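PDB 4LUI: orotidine 5'-phosphate decarboxylase from Methanocaldococcus jannaschii, which catalyses the decarboxylation of orotidine 5'-monophosphate to UMP, the last step of de novo UMP biosynthesis, and works as a homodimer. Local coordinates for residues B[78-83]-B[94-99]; B[125-130]-B[205-210]; B[31-36]-B[61-66]. All coordinates share one frame; numbering follows the deposited sequence.

Contact 1 (B[78-83]-B[94-99]); sequences ADFKVA and KITLKY
T96 reaches with both branches of its side chain into the corner formed by A78 and F80 of strand 75-82. Its methyl CG2 lies 3.4 Å from A78 CB, tighter than an ordinary carbon-carbon contact, and CG2 also stands 3.5 Å from F80 CE2. The hydroxyl approaches the same ring at its edge, near the ring plane, with T96 OG1 3.3 Å from F80 CE2. With OG1 beside the backbone N (chi1 -62°), the hydroxyl can hydrogen-bond to the carbonyl O of I92 one turn back in its own helix, while CG2 meets A78 and the ring. The buried hydroxyl thus has its polar partner within the helix, and its contact with the phenyl edge is van der Waals packing. F80 and T96 extend toward each other from opposite directions, and A78 CB sits 3.7 Å above the plane of the phenyl ring, over its centre, so one methyl group packs on both the ring and the threonine. On the strand, K81, the predicted proton donor, places NZ 2.8 Å from D79 OD1 in a salt bridge, and D79 also pairs with K51, as in the alternating Lys-Asp-Lys-Asp array of this family; D84 of the second subunit completes it through K81. The contact thus joins strand 75-82 to helix 86-97 within a beta-alpha-beta unit of the TIM barrel, with strand 102-106 hydrogen-bonded alongside strand 75-82, Y54 stacked on F80, and L58 of the second subunit packed against F80 and T96.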
loop_
_atom_site.group_PDB
_atom_site.type_symbol
_atom_site.label_atom_id
_atom_site.label_comp_id
_atom_site.label_asym_id
_atom_site.label_seq_id
_atom_site.Cartn_x
_atom_site.Cartn_y
_atom_site.Cartn_z
ATOM N N ALA B 78 8.179 0.588 8.495
ATOM C CA ALA B 78 7.671 1.046 7.203
ATOM C C ALA B 78 6.167 0.864 7.117
ATOM O O ALA B 78 5.671 -0.268 7.069
ATOM C CB ALA B 78 8.359 0.312 6.072
ATOM N N ASP B 79 5.443 1.979 7.110
ATOM C CA ASP B 79 3.991 1.931 7.092
ATOM C C ASP B 79 3.543 1.882 5.635
ATOM O O ASP B 79 3.144 2.893 5.050
ATOM C CB ASP B 79 3.418 3.147 7.813
ATOM C CG ASP B 79 1.921 3.050 8.037
ATOM O OD1 ASP B 79 1.306 2.046 7.600
ATOM O OD2 ASP B 79 1.360 3.990 8.639
ATOM N N PHE B 80 3.638 0.688 5.050
ATOM C CA PHE B 80 3.430 0.517 3.614
ATOM C C PHE B 80 2.094 -0.148 3.288
ATOM O O PHE B 80 1.789 -0.388 2.110
ATOM C CB PHE B 80 4.566 -0.316 3.037
ATOM C CG PHE B 80 5.856 0.440 2.865
ATOM C CD1 PHE B 80 5.959 1.778 3.224
ATOM C CD2 PHE B 80 6.968 -0.196 2.332
ATOM C CE1 PHE B 80 7.166 2.480 3.057
ATOM C CE2 PHE B 80 8.168 0.493 2.146
ATOM C CZ PHE B 80 8.270 1.835 2.517
ATOM N N LYS B 81 1.315 -0.435 4.325
ATOM C CA LYS B 81 -0.042 -0.967 4.148
ATOM C C LYS B 81 -0.087 -2.103 3.116
ATOM O O LYS B 81 -0.950 -2.104 2.229
ATOM C CB LYS B 81 -0.992 0.151 3.682
ATOM C CG LYS B 81 -1.174 1.306 4.679
ATOM C CD LYS B 81 -1.584 0.810 6.056
ATOM C CE LYS B 81 -2.237 1.926 6.891
ATOM N NZ LYS B 81 -1.280 3.040 7.180
ATOM N N VAL B 82 0.843 -3.047 3.220
ATOM C CA VAL B 82 1.059 -4.040 2.168
ATOM C C VAL B 82 -0.232 -4.822 1.933
ATOM O O VAL B 82 -0.859 -5.297 2.884
ATOM C CB VAL B 82 2.191 -5.019 2.535
ATOM C CG1 VAL B 82 2.501 -5.912 1.360
ATOM C CG2 VAL B 82 3.452 -4.246 2.955
ATOM N N ALA B 83 -0.637 -4.923 0.675
ATOM C CA ALA B 83 -1.973 -5.394 0.370
ATOM C C ALA B 83 -2.032 -6.042 -1.003
ATOM O O ALA B 83 -2.902 -5.718 -1.807
ATOM C CB ALA B 83 -2.969 -4.225 0.462
ATOM N N LYS B 94 10.918 -8.086 1.163
ATOM C CA LYS B 94 12.368 -8.227 1.049
ATOM C C LYS B 94 13.050 -6.873 0.867
ATOM O O LYS B 94 14.025 -6.546 1.558
ATOM C CB LYS B 94 12.746 -9.161 -0.102
ATOM C CG LYS B 94 12.458 -10.621 0.182
ATOM C CD LYS B 94 13.030 -11.508 -0.905
ATOM C CE LYS B 94 12.647 -12.964 -0.688
ATOM N NZ LYS B 94 13.201 -13.826 -1.768
ATOM N N ILE B 95 12.547 -6.073 -0.062
ATOM C CA ILE B 95 13.214 -4.796 -0.329
ATOM C C ILE B 95 13.047 -3.830 0.845
ATOM O O ILE B 95 13.955 -3.062 1.164
ATOM C CB ILE B 95 12.745 -4.164 -1.667
ATOM C CG1 ILE B 95 13.617 -2.961 -2.031
ATOM C CG2 ILE B 95 11.283 -3.771 -1.609
ATOM C CD1 ILE B 95 13.585 -2.630 -3.514
ATOM N N THR B 96 11.891 -3.895 1.498
ATOM C CA THR B 96 11.563 -2.961 2.570
ATOM C C THR B 96 12.354 -3.282 3.829
ATOM O O THR B 96 12.901 -2.380 4.483
ATOM C CB THR B 96 10.059 -2.990 2.868
ATOM O OG1 THR B 96 9.342 -2.564 1.700
ATOM C CG2 THR B 96 9.721 -2.062 4.017
ATOM N N LEU B 97 12.441 -4.569 4.157
ATOM C CA LEU B 97 13.101 -4.985 5.387
ATOM C C LEU B 97 14.621 -5.072 5.262
ATOM O O LEU B 97 15.309 -5.408 6.234
ATOM C CB LEU B 97 12.512 -6.309 5.891
ATOM C CG LEU B 97 11.039 -6.220 6.304
ATOM C CD1 LEU B 97 10.516 -7.614 6.682
ATOM C CD2 LEU B 97 10.843 -5.227 7.451
ATOM N N LYS B 98 15.153 -4.745 4.087
ATOM C CA LYS B 98 16.594 -4.612 3.938
ATOM C C LYS B 98 17.128 -3.558 4.910
ATOM O O LYS B 98 18.165 -3.764 5.542
ATOM C CB LYS B 98 16.951 -4.242 2.501
ATOM C CG LYS B 98 18.444 -4.135 2.238
ATOM C CD LYS B 98 18.733 -4.017 0.746
ATOM C CE LYS B 98 20.229 -3.939 0.485
ATOM N NZ LYS B 98 20.943 -5.070 1.139
ATOM N N TYR B 99 16.403 -2.443 5.034
ATOM C CA TYR B 99 16.808 -1.353 5.922
ATOM C C TYR B 99 15.841 -1.079 7.073
ATOM O O TYR B 99 16.267 -0.640 8.146
ATOM C CB TYR B 99 17.069 -0.067 5.132
ATOM C CG TYR B 99 18.103 -0.247 4.050
ATOM C CD1 TYR B 99 19.403 -0.607 4.366
ATOM C CD2 TYR B 99 17.777 -0.073 2.709
ATOM C CE1 TYR B 99 20.355 -0.791 3.383
ATOM C CE2 TYR B 99 18.727 -0.250 1.714
ATOM C CZ TYR B 99 20.015 -0.609 2.058
ATOM O OH TYR B 99 20.976 -0.792 1.081
#

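Contact 2 (B[125-130]-B[205-210]); sequences NKKVIM and NDYVIV
The hydroxyl of Y207 is gripped inside the TIM barrel by a hydrogen bond with OE1 of E75 and a weak one with K23 NZ, and K127 NZ comes to 2.9 Å from Y207 OH. The ammonium group of K127 is itself held by a salt bridge to the other carboxylate oxygen, E75 OE2, so E75 holds the lysine and the tyrosine together. Strands 127-131 and 207-210 are not neighbours in the barrel sheet: strands 161-163 and 183-186 separate them on one side, and the two side chains meet across the interior. E75 begins strand 75-82, so the polar cluster links strand starts across the N-terminal end of the barrel, opposite the active-site end in TIM barrels. K127 and Y207 extend toward each other from opposite directions. K127 spans its share of the gap because its chain is fully extended beyond CG. Y207 brings its phenol inward with CG beside the backbone N (chi1 -59°), and the ammonium group approaches at the edge of the ring, near its plane, rather than over a face. E75 would be expected to offset part of the positive charge of the two lysines, and the nearby cations may polarise the hydroxyl. M25 and I184, from the strands flanking 207-210, pack against Y207. Of the ring carbons the one bearing the hydroxyl is nearest: Y207 CZ lies 4.2 Å from K127 NZ.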
loop_
_atom_site.group_PDB
_atom_site.type_symbol
_atom_site.label_atom_id
_atom_site.label_comp_id
_atom_site.label_asym_id
_atom_site.label_seq_id
_atom_site.Cartn_x
_atom_site.Cartn_y
_atom_site.Cartn_z
ATOM N N ASN B 125 14.847 -11.673 11.474
ATOM C CA ASN B 125 14.530 -11.274 12.847
ATOM C C ASN B 125 13.933 -9.871 12.879
ATOM O O ASN B 125 14.318 -9.025 13.695
ATOM C CB ASN B 125 15.767 -11.356 13.751
ATOM C CG ASN B 125 15.424 -11.205 15.219
ATOM O OD1 ASN B 125 14.306 -11.509 15.635
ATOM N ND2 ASN B 125 16.384 -10.731 16.016
ATOM N N LYS B 126 12.984 -9.629 11.982
ATOM C CA LYS B 126 12.323 -8.338 11.911
ATOM C C LYS B 126 10.816 -8.510 12.076
ATOM O O LYS B 126 10.328 -9.647 12.156
ATOM C CB LYS B 126 12.728 -7.595 10.631
ATOM C CG LYS B 126 14.193 -7.132 10.709
ATOM C CD LYS B 126 14.674 -6.435 9.463
ATOM C CE LYS B 126 16.028 -5.790 9.735
ATOM N NZ LYS B 126 16.519 -5.004 8.579
ATOM N N LYS B 127 10.099 -7.396 12.175
ATOM C CA LYS B 127 8.704 -7.402 12.606
ATOM C C LYS B 127 7.675 -7.246 11.487
ATOM O O LYS B 127 7.875 -6.499 10.515
ATOM C CB LYS B 127 8.458 -6.297 13.633
ATOM C CG LYS B 127 9.226 -6.441 14.928
ATOM C CD LYS B 127 8.894 -5.275 15.848
ATOM C CE LYS B 127 9.671 -5.360 17.149
ATOM N NZ LYS B 127 9.388 -4.151 17.968
ATOM N N VAL B 128 6.557 -7.936 11.667
ATOM C CA VAL B 128 5.362 -7.728 10.845
ATOM C C VAL B 128 4.224 -7.219 11.735
ATOM O O VAL B 128 3.955 -7.771 12.798
ATOM C CB VAL B 128 4.942 -9.028 10.167
ATOM C CG1 VAL B 128 3.677 -8.824 9.313
ATOM C CG2 VAL B 128 6.075 -9.555 9.335
ATOM N N ILE B 129 3.570 -6.155 11.295
ATOM C CA ILE B 129 2.573 -5.472 12.090
ATOM C C ILE B 129 1.308 -5.416 11.239
ATOM O O ILE B 129 1.357 -4.986 10.094
ATOM C CB ILE B 129 3.057 -4.044 12.405
ATOM C CG1 ILE B 129 4.323 -4.091 13.283
ATOM C CG2 ILE B 129 1.958 -3.217 13.038
ATOM C CD1 ILE B 129 5.180 -2.834 13.206
ATOM N N MET B 130 0.183 -5.875 11.771
ATOM C CA MET B 130 -1.041 -5.922 10.963
ATOM C C MET B 130 -2.005 -4.791 11.304
ATOM O O MET B 130 -2.309 -4.562 12.480
ATOM C CB MET B 130 -1.770 -7.259 11.167
ATOM C CG MET B 130 -3.045 -7.361 10.319
ATOM S SD MET B 130 -4.083 -8.770 10.762
ATOM C CE MET B 130 -2.889 -10.077 10.555
ATOM N N ASN B 205 5.193 -2.529 26.100
ATOM C CA ASN B 205 5.309 -3.161 24.793
ATOM C C ASN B 205 4.392 -2.574 23.731
ATOM O O ASN B 205 4.495 -2.925 22.554
ATOM C CB ASN B 205 5.121 -4.664 24.912
ATOM C CG ASN B 205 6.253 -5.309 25.674
ATOM O OD1 ASN B 205 7.423 -5.142 25.315
ATOM N ND2 ASN B 205 5.927 -6.001 26.751
ATOM N N ASP B 206 3.513 -1.663 24.138
ATOM C CA ASP B 206 2.704 -0.916 23.171
ATOM C C ASP B 206 3.441 0.340 22.700
ATOM O O ASP B 206 4.450 0.736 23.293
ATOM C CB ASP B 206 1.361 -0.525 23.794
ATOM C CG ASP B 206 0.540 -1.735 24.217
ATOM O OD1 ASP B 206 0.515 -2.732 23.469
ATOM O OD2 ASP B 206 -0.076 -1.685 25.297
ATOM N N TYR B 207 2.937 0.952 21.631
ATOM C CA TYR B 207 3.479 2.216 21.138
ATOM C C TYR B 207 2.356 3.229 20.997
ATOM O O TYR B 207 1.247 2.883 20.568
ATOM C CB TYR B 207 4.085 2.059 19.741
ATOM C CG TYR B 207 5.214 1.071 19.566
ATOM C CD1 TYR B 207 4.971 -0.306 19.563
ATOM C CD2 TYR B 207 6.511 1.514 19.330
ATOM C CE1 TYR B 207 6.000 -1.213 19.369
ATOM C CE2 TYR B 207 7.550 0.612 19.131
ATOM C CZ TYR B 207 7.281 -0.750 19.144
ATOM O OH TYR B 207 8.300 -1.655 18.955
ATOM N N VAL B 208 2.638 4.480 21.337
ATOM C CA VAL B 208 1.744 5.565 20.957
ATOM C C VAL B 208 2.404 6.377 19.852
ATOM O O VAL B 208 3.615 6.622 19.877
ATOM C CB VAL B 208 1.351 6.489 22.139
ATOM C CG1 VAL B 208 0.395 5.770 23.089
ATOM C CG2 VAL B 208 2.592 6.995 22.878
ATOM N N ILE B 209 1.595 6.771 18.880
ATOM C CA ILE B 209 2.083 7.521 17.725
ATOM C C ILE B 209 1.825 9.006 17.913
ATOM O O ILE B 209 0.729 9.416 18.291
ATOM C CB ILE B 209 1.357 7.111 16.445
ATOM C CG1 ILE B 209 1.479 5.607 16.189
ATOM C CG2 ILE B 209 1.898 7.888 15.246
ATOM C CD1 ILE B 209 0.553 5.147 15.066
ATOM N N VAL B 210 2.836 9.811 17.619
ATOM C CA VAL B 210 2.676 11.260 17.503
ATOM C C VAL B 210 3.282 11.653 16.168
ATOM O O VAL B 210 4.332 11.131 15.782
ATOM C CB VAL B 210 3.373 12.003 18.657
ATOM C CG1 VAL B 210 3.270 13.514 18.484
ATOM C CG2 VAL B 210 2.774 11.575 20.001
#

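Contact 3 (B[31-36]-B[61-66]); sequences LDRDRA and GTEIIK
Two outer helices of the TIM barrel, 33-43 and 63-72, are tied together near their N-terminal ends by a side-on salt bridge between R33 and E63. Two nitrogens of the guanidinium each take one carboxylate oxygen: R33 NE donates to E63 OE1 at 2.8 Å, and R33 NH2 donates to E63 OE2 at 3.0 Å. Both oxygens use their syn lone pairs, yet the fit is not flat. The guanidinium and carboxylate planes are 36° apart, each oxygen is tilted out of the arginine plane, and the N-H...O angles are well short of straight. The two side chains cross at about a right angle, each starting with its CG between the backbone N and the carbonyl carbon (chi1 76° for R33), and the bend of R33 at chi3 helps turn its head onto the carboxylate. T60 hydrogen-bonds to E63 OE1 as well, giving that oxygen a second partner, and D34 adds a long ion pair to R33 NH1. The pairing of both oxygens limits rotation of the carboxylate. Beside the ion pair I64 packs against the aliphatic root of the arginine, its CD1 3.8 Å from R33 CB, while V57 of helix 54-60 touches I64 as well. The start of helix 33-43 is held by its N-cap residue: D32 OD2 accepts from R35 N at 2.8 Å.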
loop_
_atom_site.group_PDB
_atom_site.type_symbol
_atom_site.label_atom_id
_atom_site.label_comp_id
_atom_site.label_asym_id
_atom_site.label_seq_id
_atom_site.Cartn_x
_atom_site.Cartn_y
_atom_site.Cartn_z
ATOM N N LEU B 31 7.641 15.155 3.277
ATOM C CA LEU B 31 7.935 14.728 1.914
ATOM C C LEU B 31 9.400 14.890 1.562
ATOM O O LEU B 31 9.927 14.172 0.714
ATOM C CB LEU B 31 7.105 15.534 0.927
ATOM C CG LEU B 31 5.586 15.417 1.024
ATOM C CD1 LEU B 31 4.952 16.364 0.025
ATOM C CD2 LEU B 31 5.136 13.990 0.756
ATOM N N ASP B 32 10.051 15.844 2.210
ATOM C CA ASP B 32 11.410 16.217 1.857
ATOM C C ASP B 32 12.432 15.445 2.689
ATOM O O ASP B 32 12.346 15.399 3.920
ATOM C CB ASP B 32 11.584 17.716 2.054
ATOM C CG ASP B 32 12.991 18.173 1.793
ATOM O OD1 ASP B 32 13.336 18.403 0.615
ATOM O OD2 ASP B 32 13.754 18.300 2.770
ATOM N N ARG B 33 13.409 14.842 2.019
ATOM C CA ARG B 33 14.321 13.949 2.725
ATOM C C ARG B 33 15.264 14.701 3.663
ATOM O O ARG B 33 15.595 14.180 4.729
ATOM C CB ARG B 33 15.085 13.030 1.766
ATOM C CG ARG B 33 16.209 13.699 1.020
ATOM C CD ARG B 33 16.903 12.732 0.067
ATOM N NE ARG B 33 17.668 11.689 0.747
ATOM C CZ ARG B 33 18.830 11.893 1.361
ATOM N NH1 ARG B 33 19.357 13.109 1.410
ATOM N NH2 ARG B 33 19.464 10.883 1.938
ATOM N N ASP B 34 15.666 15.917 3.286
ATOM C CA ASP B 34 16.507 16.761 4.142
ATOM C C ASP B 34 15.772 17.081 5.442
ATOM O O ASP B 34 16.338 16.988 6.536
ATOM C CB ASP B 34 16.873 18.081 3.449
ATOM C CG ASP B 34 17.774 17.889 2.241
ATOM O OD1 ASP B 34 18.391 16.807 2.114
ATOM O OD2 ASP B 34 17.868 18.835 1.425
ATOM N N ARG B 35 14.509 17.470 5.309
ATOM C CA ARG B 35 13.689 17.779 6.473
ATOM C C ARG B 35 13.550 16.547 7.365
ATOM O O ARG B 35 13.652 16.640 8.586
ATOM C CB ARG B 35 12.313 18.272 6.032
ATOM C CG ARG B 35 11.356 18.582 7.165
ATOM C CD ARG B 35 11.809 19.767 8.009
ATOM N NE ARG B 35 10.844 20.043 9.079
ATOM C CZ ARG B 35 11.102 20.779 10.155
ATOM N NH1 ARG B 35 12.300 21.327 10.322
ATOM N NH2 ARG B 35 10.163 20.959 11.075
ATOM N N ALA B 36 13.307 15.395 6.741
ATOM C CA ALA B 36 13.159 14.139 7.467
ATOM C C ALA B 36 14.425 13.847 8.261
ATOM O O ALA B 36 14.370 13.473 9.430
ATOM C CB ALA B 36 12.856 12.999 6.498
ATOM N N GLY B 61 13.281 6.453 -2.977
ATOM C CA GLY B 61 13.437 5.034 -2.722
ATOM C C GLY B 61 13.937 4.749 -1.317
ATOM O O GLY B 61 14.095 5.656 -0.492
ATOM N N THR B 62 14.209 3.476 -1.056
ATOM C CA THR B 62 14.534 3.018 0.284
ATOM C C THR B 62 15.860 3.540 0.843
ATOM O O THR B 62 16.148 3.310 2.011
ATOM C CB THR B 62 14.485 1.484 0.366
ATOM O OG1 THR B 62 15.361 0.923 -0.619
ATOM C CG2 THR B 62 13.064 1.005 0.109
ATOM N N GLU B 63 16.651 4.240 0.033
ATOM C CA GLU B 63 17.880 4.860 0.535
ATOM C C GLU B 63 17.601 5.700 1.783
ATOM O O GLU B 63 18.417 5.740 2.695
ATOM C CB GLU B 63 18.589 5.704 -0.543
ATOM C CG GLU B 63 17.824 6.942 -1.022
ATOM C CD GLU B 63 18.047 8.163 -0.135
ATOM O OE1 GLU B 63 17.243 9.119 -0.212
ATOM O OE2 GLU B 63 19.029 8.166 0.637
ATOM N N ILE B 64 16.436 6.348 1.829
ATOM C CA ILE B 64 16.112 7.219 2.959
ATOM C C ILE B 64 15.957 6.425 4.259
ATOM O O ILE B 64 16.294 6.910 5.331
ATOM C CB ILE B 64 14.860 8.122 2.676
ATOM C CG1 ILE B 64 14.688 9.180 3.768
ATOM C CG2 ILE B 64 13.590 7.296 2.549
ATOM C CD1 ILE B 64 15.910 10.051 3.985
ATOM N N ILE B 65 15.441 5.200 4.164
ATOM C CA ILE B 65 15.335 4.335 5.334
ATOM C C ILE B 65 16.726 3.965 5.854
ATOM O O ILE B 65 16.983 3.996 7.059
ATOM C CB ILE B 65 14.549 3.059 4.998
ATOM C CG1 ILE B 65 13.174 3.422 4.433
ATOM C CG2 ILE B 65 14.424 2.159 6.242
ATOM C CD1 ILE B 65 12.343 2.218 4.031
ATOM N N LYS B 66 17.617 3.624 4.928
ATOM C CA LYS B 66 19.024 3.347 5.239
ATOM C C LYS B 66 19.660 4.530 5.959
ATOM O O LYS B 66 20.340 4.359 6.969
ATOM C CB LYS B 66 19.810 3.040 3.957
ATOM C CG LYS B 66 21.315 2.813 4.168
ATOM C CD LYS B 66 22.048 2.425 2.870
ATOM C CE LYS B 66 22.112 3.577 1.868
ATOM N NZ LYS B 66 23.042 3.303 0.720
#

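Along the chain the contacts follow one another as 3, 1 and 2, each closing before the next opens. Contact 3 joins two outer helices, contact 1 a helix to its preceding barrel strand, and contact 2 spans the interior between two strands of the same eight-stranded sheet. The centres of contacts 1 and 2 are about 13 Å apart, those of 1 and 3 about 14 Å, and those of 2 and 3 about 20 Å. Y99 packs on I65 and K66 between contacts 1 and 3, and K126 NZ probably hydrogen-bonds to L97 O between contacts 1 and 2. Contacts 1 and 3 both touch the second subunit, so this side of the barrel faces the dimer partner.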